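Local coordinates for protein dihydrodipicolinate synthase (Bacillus clausii KSM-K16, PDB 3E96) that probably acts as a 4-hydroxy-tetrahydrodipicolinate synthase, a TIM-barrel lyase of the DapA family thought to work through a Schiff base, at residues T38-R41 and I42-G46; P247-D250 and L251-K254; E284-N287 and E288-Q291. All blocks are in the same frame, centred on the assembly; numbering follows the deposited sequence.

How the interactions relate
All three are local contacts, two near the C-terminal ends of helices and the third at a helix N-cap, in series along a TIM-barrel chain. Interaction 1 belongs to the barrel proper, at the end of helix 32-43 between strands 15-17 and 49-50. Interaction 2, at the end of helix 235-252, and interaction 3, where a loop enters helix 287-299, follow the last barrel strand, 210-213. Interaction 1 stands apart, its centre about 23 Å from interaction 2's and about 27 Å from interaction 3's. The later two, centres about 13 Å apart, touch: a 2.9 Å salt bridge from Lys254 NZ to Asp289 OD1 links the end of helix 235-252 to the first turn of helix 287-299.

Interaction 1 of 3, residues T38-R41 and I42-G46; sequences TVDR and IVDNG
The final turns of barrel helix 32-43 are closed where Thr38, Val39 and Asp40 offer their carbonyls to the amides of Ile42, Val43 and Asp44. The middle bond, Val43 N to Val39 O at 2.9 Å, is the straightest of the three, with an N-H...O angle of 171°. Val43 CG2, set between its own backbone N and carbonyl carbon, comes to 3.1 Å from the same Val39 O. On the buried side Thr38 and Ile42 run alongside each other, pointing the same way, and Thr38 CG2 meets Ile42 CD1 at 4.0 Å. Thr38 OG1 meanwhile bonds back to His34 O, so the buried hydroxyl is satisfied. The helix is the connection of a beta-alpha-beta unit between strands 15-17 and 49-50. Val39 and Ile42, buried and branched, suit its packed side: Ile42 also touches Ile47, and Val39 rests on Tyr77 and Val78 of helix 64-78. On the polar side the carboxylates of Asp40 and Asp44 lie side by side, their planes 29° apart and Asp40 OD1 4.0 Å from Asp44 OD2. Arg81 reconciles the two, forming salt bridges with OD1 of each, while Asp40 OD2 pairs with Lys36.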
ATOM      1  N   THR B  38       5.722 -24.457  -9.820  1.00 17.11           N
ATOM      2  CA  THR B  38       4.584 -24.012  -9.024  1.00 17.07           C
ATOM      3  C   THR B  38       3.331 -23.952  -9.892  1.00 16.91           C
ATOM      4  O   THR B  38       2.266 -24.436  -9.504  1.00 16.08           O
ATOM      5  CB  THR B  38       4.855 -22.622  -8.424  1.00 18.33           C
ATOM      6  OG1 THR B  38       6.033 -22.681  -7.613  1.00 19.58           O
ATOM      7  CG2 THR B  38       3.683 -22.170  -7.568  1.00 18.29           C
ATOM      8  N   VAL B  39       3.463 -23.355 -11.068  1.00 16.77           N
ATOM      9  CA  VAL B  39       2.346 -23.260 -11.996  1.00 18.04           C
ATOM     10  C   VAL B  39       1.839 -24.663 -12.327  1.00 18.60           C
ATOM     11  O   VAL B  39       0.632 -24.909 -12.317  1.00 17.90           O
ATOM     12  CB  VAL B  39       2.767 -22.553 -13.298  1.00 18.57           C
ATOM     13  CG1 VAL B  39       1.665 -22.689 -14.346  1.00 19.24           C
ATOM     14  CG2 VAL B  39       3.055 -21.085 -13.017  1.00 19.80           C
ATOM     15  N   ASP B  40       2.761 -25.580 -12.622  1.00 19.41           N
ATOM     16  CA  ASP B  40       2.380 -26.955 -12.948  1.00 20.74           C
ATOM     17  C   ASP B  40       1.656 -27.633 -11.789  1.00 19.83           C
ATOM     18  O   ASP B  40       0.617 -28.258 -11.985  1.00 20.05           O
ATOM     19  CB  ASP B  40       3.604 -27.803 -13.328  1.00 22.59           C
ATOM     20  CG  ASP B  40       4.203 -27.411 -14.669  1.00 24.79           C
ATOM     21  OD1 ASP B  40       3.475 -26.843 -15.513  1.00 23.81           O
ATOM     22  OD2 ASP B  40       5.404 -27.693 -14.883  1.00 26.72           O
ATOM     23  N   ARG B  41       2.198 -27.515 -10.582  1.00 19.89           N
ATOM     24  CA  ARG B  41       1.567 -28.140  -9.423  1.00 19.38           C
ATOM     25  C   ARG B  41       0.135 -27.649  -9.259  1.00 19.33           C
ATOM     26  O   ARG B  41      -0.768 -28.416  -8.922  1.00 18.83           O
ATOM     27  CB  ARG B  41       2.355 -27.840  -8.148  1.00 19.81           C
ATOM     28  CG  ARG B  41       1.778 -28.518  -6.911  1.00 21.21           C
ATOM     29  CD  ARG B  41       2.625 -28.268  -5.676  1.00 20.26           C
ATOM     30  NE  ARG B  41       3.986 -28.762  -5.847  1.00 23.54           N
ATOM     31  CZ  ARG B  41       5.046 -27.985  -6.037  1.00 24.61           C
ATOM     32  NH1 ARG B  41       4.912 -26.667  -6.075  1.00 25.40           N
ATOM     33  NH2 ARG B  41       6.246 -28.532  -6.198  1.00 26.78           N
ATOM     34  N   ILE B  42      -0.070 -26.361  -9.505  1.00 18.71           N
ATOM     35  CA  ILE B  42      -1.394 -25.773  -9.374  1.00 18.56           C
ATOM     36  C   ILE B  42      -2.374 -26.235 -10.452  1.00 19.89           C
ATOM     37  O   ILE B  42      -3.398 -26.849 -10.146  1.00 19.40           O
ATOM     38  CB  ILE B  42      -1.306 -24.223  -9.397  1.00 17.92           C
ATOM     39  CG1 ILE B  42      -0.600 -23.737  -8.127  1.00 15.78           C
ATOM     40  CG2 ILE B  42      -2.703 -23.612  -9.531  1.00 16.61           C
ATOM     41  CD1 ILE B  42      -0.325 -22.242  -8.091  1.00 16.46           C
ATOM     42  N   VAL B  43      -2.051 -25.958 -11.710  1.00 19.07           N
ATOM     43  CA  VAL B  43      -2.941 -26.302 -12.812  1.00 21.06           C
ATOM     44  C   VAL B  43      -3.066 -27.777 -13.162  1.00 22.01           C
ATOM     45  O   VAL B  43      -4.065 -28.183 -13.752  1.00 22.17           O
ATOM     46  CB  VAL B  43      -2.566 -25.519 -14.087  1.00 19.98           C
ATOM     47  CG1 VAL B  43      -2.620 -24.022 -13.803  1.00 20.31           C
ATOM     48  CG2 VAL B  43      -1.192 -25.930 -14.568  1.00 21.61           C
ATOM     49  N   ASP B  44      -2.072 -28.582 -12.807  1.00 24.55           N
ATOM     50  CA  ASP B  44      -2.136 -30.009 -13.106  1.00 25.96           C
ATOM     51  C   ASP B  44      -2.857 -30.787 -12.020  1.00 26.70           C
ATOM     52  O   ASP B  44      -2.969 -32.013 -12.101  1.00 25.96           O
ATOM     53  CB  ASP B  44      -0.735 -30.598 -13.292  1.00 29.17           C
ATOM     54  CG  ASP B  44      -0.120 -30.223 -14.623  1.00 33.06           C
ATOM     55  OD1 ASP B  44      -0.866 -30.185 -15.624  1.00 35.36           O
ATOM     56  OD2 ASP B  44       1.105 -29.979 -14.673  1.00 35.92           O
ATOM     57  N   ASN B  45      -3.347 -30.084 -11.004  1.00 25.22           N
ATOM     58  CA  ASN B  45      -4.043 -30.759  -9.918  1.00 25.60           C
ATOM     59  C   ASN B  45      -5.454 -30.261  -9.628  1.00 24.50           C
ATOM     60  O   ASN B  45      -5.871 -30.212  -8.471  1.00 25.03           O
ATOM     61  CB  ASN B  45      -3.207 -30.707  -8.637  1.00 25.55           C
ATOM     62  CG  ASN B  45      -1.945 -31.536  -8.740  1.00 28.71           C
ATOM     63  OD1 ASN B  45      -0.862 -31.017  -9.016  1.00 28.79           O
ATOM     64  ND2 ASN B  45      -2.082 -32.843  -8.532  1.00 28.58           N
ATOM     65  N   GLY B  46      -6.180 -29.886 -10.675  1.00 23.77           N
ATOM     66  CA  GLY B  46      -7.551 -29.446 -10.494  1.00 23.25           C
ATOM     67  C   GLY B  46      -7.876 -27.967 -10.431  1.00 22.90           C
ATOM     68  O   GLY B  46      -9.055 -27.614 -10.378  1.00 23.78           O
TER

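Interaction 2 of 3, residues P247-D250 and L251-K254; sequences PFED and LRGK
Phe248 and Glu249 both reach Arg252, one turn further along and near the C-terminal end of helix 235-252, in a contact that treats the arginine's two parts differently. Its aliphatic stem lies on the Phe248 ring: CG stands over one face, offset toward the rim, and Arg252 CD comes to 3.6 Å from Phe248 CE2. The charged end forms a salt bridge with Glu249, Arg252 NH1 donating to Glu249 OE2 at 2.9 Å. This oxygen uses its syn lone pair and lies 16° out of the guanidinium plane, although the carboxylate is turned 77° against it. A bend in the glutamate chain (chi2 -62°) folds the carboxylate back beside the arginine. Asn260 OD1 takes NH2, fixing the guanidinium from a second direction, with the arginine side chain about 4 Å from that of Thr56, a predicted pyruvate-binding residue. Beneath these side chains the backbone bond from Arg252 N to Phe248 O, at 3.0 Å, keeps the turn helical. Phe248 also packs on Val263 and Ala267 of helix 262-270, while Leu251 faces Leu292 and Val293 of helix 287-299, so this turn packs against helices 262-270 and 287-299.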
ATOM      1  N   PRO B 247      -5.833 -24.243  10.963  1.00 17.96           N
ATOM      2  CA  PRO B 247      -4.568 -23.967  11.653  1.00 18.03           C
ATOM      3  C   PRO B 247      -3.488 -23.394  10.731  1.00 17.55           C
ATOM      4  O   PRO B 247      -2.719 -22.519  11.130  1.00 15.86           O
ATOM      5  CB  PRO B 247      -4.186 -25.330  12.228  1.00 19.77           C
ATOM      6  CG  PRO B 247      -5.525 -25.957  12.501  1.00 19.40           C
ATOM      7  CD  PRO B 247      -6.301 -25.612  11.248  1.00 18.98           C
ATOM      8  N   PHE B 248      -3.440 -23.888   9.499  1.00 16.67           N
ATOM      9  CA  PHE B 248      -2.464 -23.419   8.527  1.00 16.18           C
ATOM     10  C   PHE B 248      -2.748 -21.964   8.171  1.00 16.09           C
ATOM     11  O   PHE B 248      -1.833 -21.137   8.109  1.00 14.74           O
ATOM     12  CB  PHE B 248      -2.523 -24.276   7.260  1.00 17.32           C
ATOM     13  CG  PHE B 248      -1.475 -23.923   6.236  1.00 18.28           C
ATOM     14  CD1 PHE B 248      -0.130 -24.186   6.477  1.00 20.12           C
ATOM     15  CD2 PHE B 248      -1.836 -23.334   5.028  1.00 20.02           C
ATOM     16  CE1 PHE B 248       0.846 -23.869   5.527  1.00 19.19           C
ATOM     17  CE2 PHE B 248      -0.872 -23.012   4.070  1.00 21.05           C
ATOM     18  CZ  PHE B 248       0.472 -23.280   4.322  1.00 20.42           C
ATOM     19  N   GLU B 249      -4.020 -21.654   7.935  1.00 14.79           N
ATOM     20  CA  GLU B 249      -4.403 -20.293   7.587  1.00 14.84           C
ATOM     21  C   GLU B 249      -4.160 -19.334   8.750  1.00 15.92           C
ATOM     22  O   GLU B 249      -3.769 -18.183   8.538  1.00 13.69           O
ATOM     23  CB  GLU B 249      -5.869 -20.253   7.139  1.00 15.52           C
ATOM     24  CG  GLU B 249      -6.094 -20.936   5.790  1.00 14.41           C
ATOM     25  CD  GLU B 249      -5.335 -20.250   4.660  1.00 18.99           C
ATOM     26  OE1 GLU B 249      -5.679 -19.098   4.325  1.00 17.98           O
ATOM     27  OE2 GLU B 249      -4.385 -20.852   4.111  1.00 17.88           O
ATOM     28  N   ASP B 250      -4.375 -19.800   9.979  1.00 15.11           N
ATOM     29  CA  ASP B 250      -4.138 -18.942  11.135  1.00 17.17           C
ATOM     30  C   ASP B 250      -2.649 -18.664  11.305  1.00 16.67           C
ATOM     31  O   ASP B 250      -2.260 -17.567  11.705  1.00 14.38           O
ATOM     32  CB  ASP B 250      -4.701 -19.567  12.414  1.00 19.08           C
ATOM     33  CG  ASP B 250      -6.212 -19.513  12.464  1.00 20.39           C
ATOM     34  OD1 ASP B 250      -6.798 -18.616  11.820  1.00 22.11           O
ATOM     35  OD2 ASP B 250      -6.815 -20.356  13.160  1.00 22.97           O
ATOM     36  N   LEU B 251      -1.815 -19.651  10.990  1.00 14.55           N
ATOM     37  CA  LEU B 251      -0.374 -19.468  11.105  1.00 14.34           C
ATOM     38  C   LEU B 251       0.095 -18.448  10.065  1.00 14.54           C
ATOM     39  O   LEU B 251       0.971 -17.626  10.339  1.00 11.77           O
ATOM     40  CB  LEU B 251       0.348 -20.799  10.905  1.00 17.06           C
ATOM     41  CG  LEU B 251       1.862 -20.798  11.126  1.00 20.58           C
ATOM     42  CD1 LEU B 251       2.208 -20.151  12.461  1.00 21.43           C
ATOM     43  CD2 LEU B 251       2.368 -22.237  11.079  1.00 21.44           C
ATOM     44  N   ARG B 252      -0.494 -18.507   8.872  1.00 12.53           N
ATOM     45  CA  ARG B 252      -0.169 -17.567   7.803  1.00 13.68           C
ATOM     46  C   ARG B 252      -0.616 -16.160   8.206  1.00 13.04           C
ATOM     47  O   ARG B 252      -0.005 -15.162   7.826  1.00 12.56           O
ATOM     48  CB  ARG B 252      -0.900 -17.945   6.511  1.00 15.01           C
ATOM     49  CG  ARG B 252      -0.407 -19.210   5.825  1.00 16.91           C
ATOM     50  CD  ARG B 252      -1.233 -19.478   4.575  1.00 17.10           C
ATOM     51  NE  ARG B 252      -1.108 -18.398   3.599  1.00 16.39           N
ATOM     52  CZ  ARG B 252      -1.919 -18.230   2.558  1.00 17.83           C
ATOM     53  NH1 ARG B 252      -2.926 -19.070   2.358  1.00 17.72           N
ATOM     54  NH2 ARG B 252      -1.716 -17.231   1.708  1.00 14.58           N
ATOM     55  N   GLY B 253      -1.702 -16.097   8.967  1.00 13.54           N
ATOM     56  CA  GLY B 253      -2.247 -14.817   9.391  1.00 14.10           C
ATOM     57  C   GLY B 253      -1.535 -14.109  10.530  1.00 14.36           C
ATOM     58  O   GLY B 253      -1.881 -12.970  10.855  1.00 13.62           O
ATOM     59  N   LYS B 254      -0.548 -14.758  11.144  1.00 13.79           N
ATOM     60  CA  LYS B 254       0.183 -14.134  12.248  1.00 15.34           C
ATOM     61  C   LYS B 254       0.840 -12.805  11.870  1.00 15.65           C
ATOM     62  O   LYS B 254       1.259 -12.600  10.724  1.00 13.02           O
ATOM     63  CB  LYS B 254       1.263 -15.082  12.795  1.00 17.15           C
ATOM     64  CG  LYS B 254       0.718 -16.267  13.582  1.00 22.43           C
ATOM     65  CD  LYS B 254       1.835 -17.054  14.276  1.00 22.10           C
ATOM     66  CE  LYS B 254       2.472 -16.257  15.406  1.00 22.12           C
ATOM     67  NZ  LYS B 254       3.486 -17.057  16.167  1.00 23.11           N
TER

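Interaction 3 of 3, residues E284-N287 and E288-Q291; sequences ELSN and EDKQ
Ser286 caps the start of helix 287-299, its OG accepting the amide of Asp289 at 3.2 Å along a nearly straight N-H...O line of 168°. The hydroxyl sits between the backbone N and the carbonyl carbon (chi1 62°), which turns it toward the first helical turn. Serine suits an N-cap because its short side chain can replace the acceptor that a preceding turn would have supplied. In a capping box the third helical residue would answer by accepting from the cap's own amide; here that return link passes through water 1, which takes Ser286 N at 2.9 Å and donates to Asp289 OD2 at 2.6 Å. Water 2 joins Ser286 OG, at 2.8 Å, to Glu288 OE2. Routine helical bonds from Lys290 N to Ser286 O and Gln291 N to Asn287 O follow.

Lys290 supplies a side-chain-to-backbone hydrogen bond. Its long chain runs back along the loop and bends at the last torsion (chi4 52°), bringing NZ to 2.8 Å from Leu285 O, above the carbonyl plane. The same ammonium forms a salt bridge with Glu266, whose other oxygen accepts Leu285 N. A methionine here would probably leave Leu285 O without this donor and Glu266 without its cation, setting the loop freer to move.

Apolar packing is modest: Leu285 CD2 meets Asp289 CB at 3.9 Å, the two side chains crossing at about a right angle, while the leucine also leans on Val262 and Val263 of helix 262-270.

Asp289 is buried but well served, with Tyr255 and Asn259 on OD2 and Lys254 on OD1. Being in the first turn, Asp289 probably gains from the positive end of the helix dipole, and the nearby Lys254 is likely to favour its ionised form.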
ATOM      1  N   GLU B 284      12.739 -14.363   6.844  1.00 17.63           N
ATOM      2  CA  GLU B 284      12.412 -15.728   7.256  1.00 18.42           C
ATOM      3  C   GLU B 284      11.706 -15.873   8.596  1.00 18.07           C
ATOM      4  O   GLU B 284      11.693 -14.955   9.414  1.00 20.16           O
ATOM      5  CB  GLU B 284      13.672 -16.605   7.236  1.00 20.47           C
ATOM      6  CG  GLU B 284      14.720 -16.286   8.296  1.00 25.59           C
ATOM      7  CD  GLU B 284      15.368 -14.924   8.112  1.00 29.45           C
ATOM      8  OE1 GLU B 284      15.618 -14.519   6.954  1.00 31.77           O
ATOM      9  OE2 GLU B 284      15.644 -14.259   9.133  1.00 34.16           O
ATOM     10  N   LEU B 285      11.111 -17.044   8.811  1.00 18.46           N
ATOM     11  CA  LEU B 285      10.393 -17.329  10.048  1.00 18.85           C
ATOM     12  C   LEU B 285      11.338 -17.472  11.230  1.00 19.58           C
ATOM     13  O   LEU B 285      12.502 -17.837  11.068  1.00 20.84           O
ATOM     14  CB  LEU B 285       9.581 -18.627   9.914  1.00 17.12           C
ATOM     15  CG  LEU B 285       8.396 -18.660   8.945  1.00 18.29           C
ATOM     16  CD1 LEU B 285       7.758 -20.046   8.963  1.00 15.55           C
ATOM     17  CD2 LEU B 285       7.375 -17.605   9.354  1.00 16.80           C
ATOM     18  N   SER B 286      10.826 -17.178  12.420  1.00 20.00           N
ATOM     19  CA  SER B 286      11.606 -17.321  13.645  1.00 21.83           C
ATOM     20  C   SER B 286      11.673 -18.823  13.906  1.00 22.84           C
ATOM     21  O   SER B 286      10.965 -19.597  13.257  1.00 21.49           O
ATOM     22  CB  SER B 286      10.887 -16.649  14.812  1.00 21.94           C
ATOM     23  OG  SER B 286       9.628 -17.268  15.034  1.00 20.83           O
ATOM     24  N   ASN B 287      12.511 -19.240  14.848  1.00 24.34           N
ATOM     25  CA  ASN B 287      12.616 -20.660  15.160  1.00 24.86           C
ATOM     26  C   ASN B 287      11.271 -21.139  15.694  1.00 23.90           C
ATOM     27  O   ASN B 287      10.828 -22.247  15.392  1.00 23.59           O
ATOM     28  CB  ASN B 287      13.715 -20.910  16.198  1.00 27.39           C
ATOM     29  CG  ASN B 287      15.092 -20.524  15.695  1.00 29.66           C
ATOM     30  OD1 ASN B 287      15.468 -20.854  14.569  1.00 31.67           O
ATOM     31  ND2 ASN B 287      15.857 -19.831  16.532  1.00 31.76           N
ATOM     32  N   GLU B 288      10.616 -20.287  16.476  1.00 23.64           N
ATOM     33  CA  GLU B 288       9.314 -20.619  17.036  1.00 23.59           C
ATOM     34  C   GLU B 288       8.314 -20.957  15.937  1.00 22.12           C
ATOM     35  O   GLU B 288       7.641 -21.983  15.996  1.00 20.94           O
ATOM     36  CB  GLU B 288       8.768 -19.450  17.858  1.00 27.62           C
ATOM     37  CG  GLU B 288       7.364 -19.694  18.397  1.00 32.48           C
ATOM     38  CD  GLU B 288       6.749 -18.456  19.027  1.00 36.37           C
ATOM     39  OE1 GLU B 288       5.607 -18.552  19.525  1.00 38.18           O
ATOM     40  OE2 GLU B 288       7.403 -17.391  19.022  1.00 37.80           O
ATOM     41  N   ASP B 289       8.206 -20.083  14.939  1.00 20.24           N
ATOM     42  CA  ASP B 289       7.266 -20.311  13.847  1.00 19.54           C
ATOM     43  C   ASP B 289       7.677 -21.480  12.948  1.00 18.97           C
ATOM     44  O   ASP B 289       6.822 -22.172  12.404  1.00 18.15           O
ATOM     45  CB  ASP B 289       7.085 -19.032  13.022  1.00 19.02           C
ATOM     46  CG  ASP B 289       6.235 -17.990  13.742  1.00 19.91           C
ATOM     47  OD1 ASP B 289       5.664 -18.315  14.805  1.00 20.31           O
ATOM     48  OD2 ASP B 289       6.128 -16.847  13.244  1.00 20.04           O
ATOM     49  N   LYS B 290       8.980 -21.699  12.791  1.00 19.27           N
ATOM     50  CA  LYS B 290       9.453 -22.820  11.977  1.00 21.11           C
ATOM     51  C   LYS B 290       8.960 -24.116  12.630  1.00 21.00           C
ATOM     52  O   LYS B 290       8.570 -25.063  11.946  1.00 19.75           O
ATOM     53  CB  LYS B 290      10.984 -22.826  11.901  1.00 20.32           C
ATOM     54  CG  LYS B 290      11.570 -21.880  10.863  1.00 22.72           C
ATOM     55  CD  LYS B 290      13.083 -21.790  11.006  1.00 24.31           C
ATOM     56  CE  LYS B 290      13.741 -21.237   9.747  1.00 25.76           C
ATOM     57  NZ  LYS B 290      13.137 -19.956   9.284  1.00 26.20           N
ATOM     58  N   GLN B 291       8.969 -24.142  13.959  1.00 21.66           N
ATOM     59  CA  GLN B 291       8.515 -25.310  14.707  1.00 23.01           C
ATOM     60  C   GLN B 291       7.008 -25.490  14.535  1.00 22.89           C
ATOM     61  O   GLN B 291       6.517 -26.614  14.418  1.00 21.65           O
ATOM     62  CB  GLN B 291       8.849 -25.150  16.193  1.00 26.05           C
ATOM     63  CG  GLN B 291       8.538 -26.375  17.043  1.00 30.50           C
ATOM     64  CD  GLN B 291       9.493 -27.527  16.781  1.00 34.25           C
ATOM     65  OE1 GLN B 291       9.600 -28.022  15.658  1.00 36.49           O
ATOM     66  NE2 GLN B 291      10.198 -27.957  17.821  1.00 36.74           N
TER
HETATM   67  O   HOH W   1       8.319 -15.683  12.514  1.00 21.42           O
HETATM   68  O   HOH W   2       7.842 -16.031  16.838  1.00 30.04           O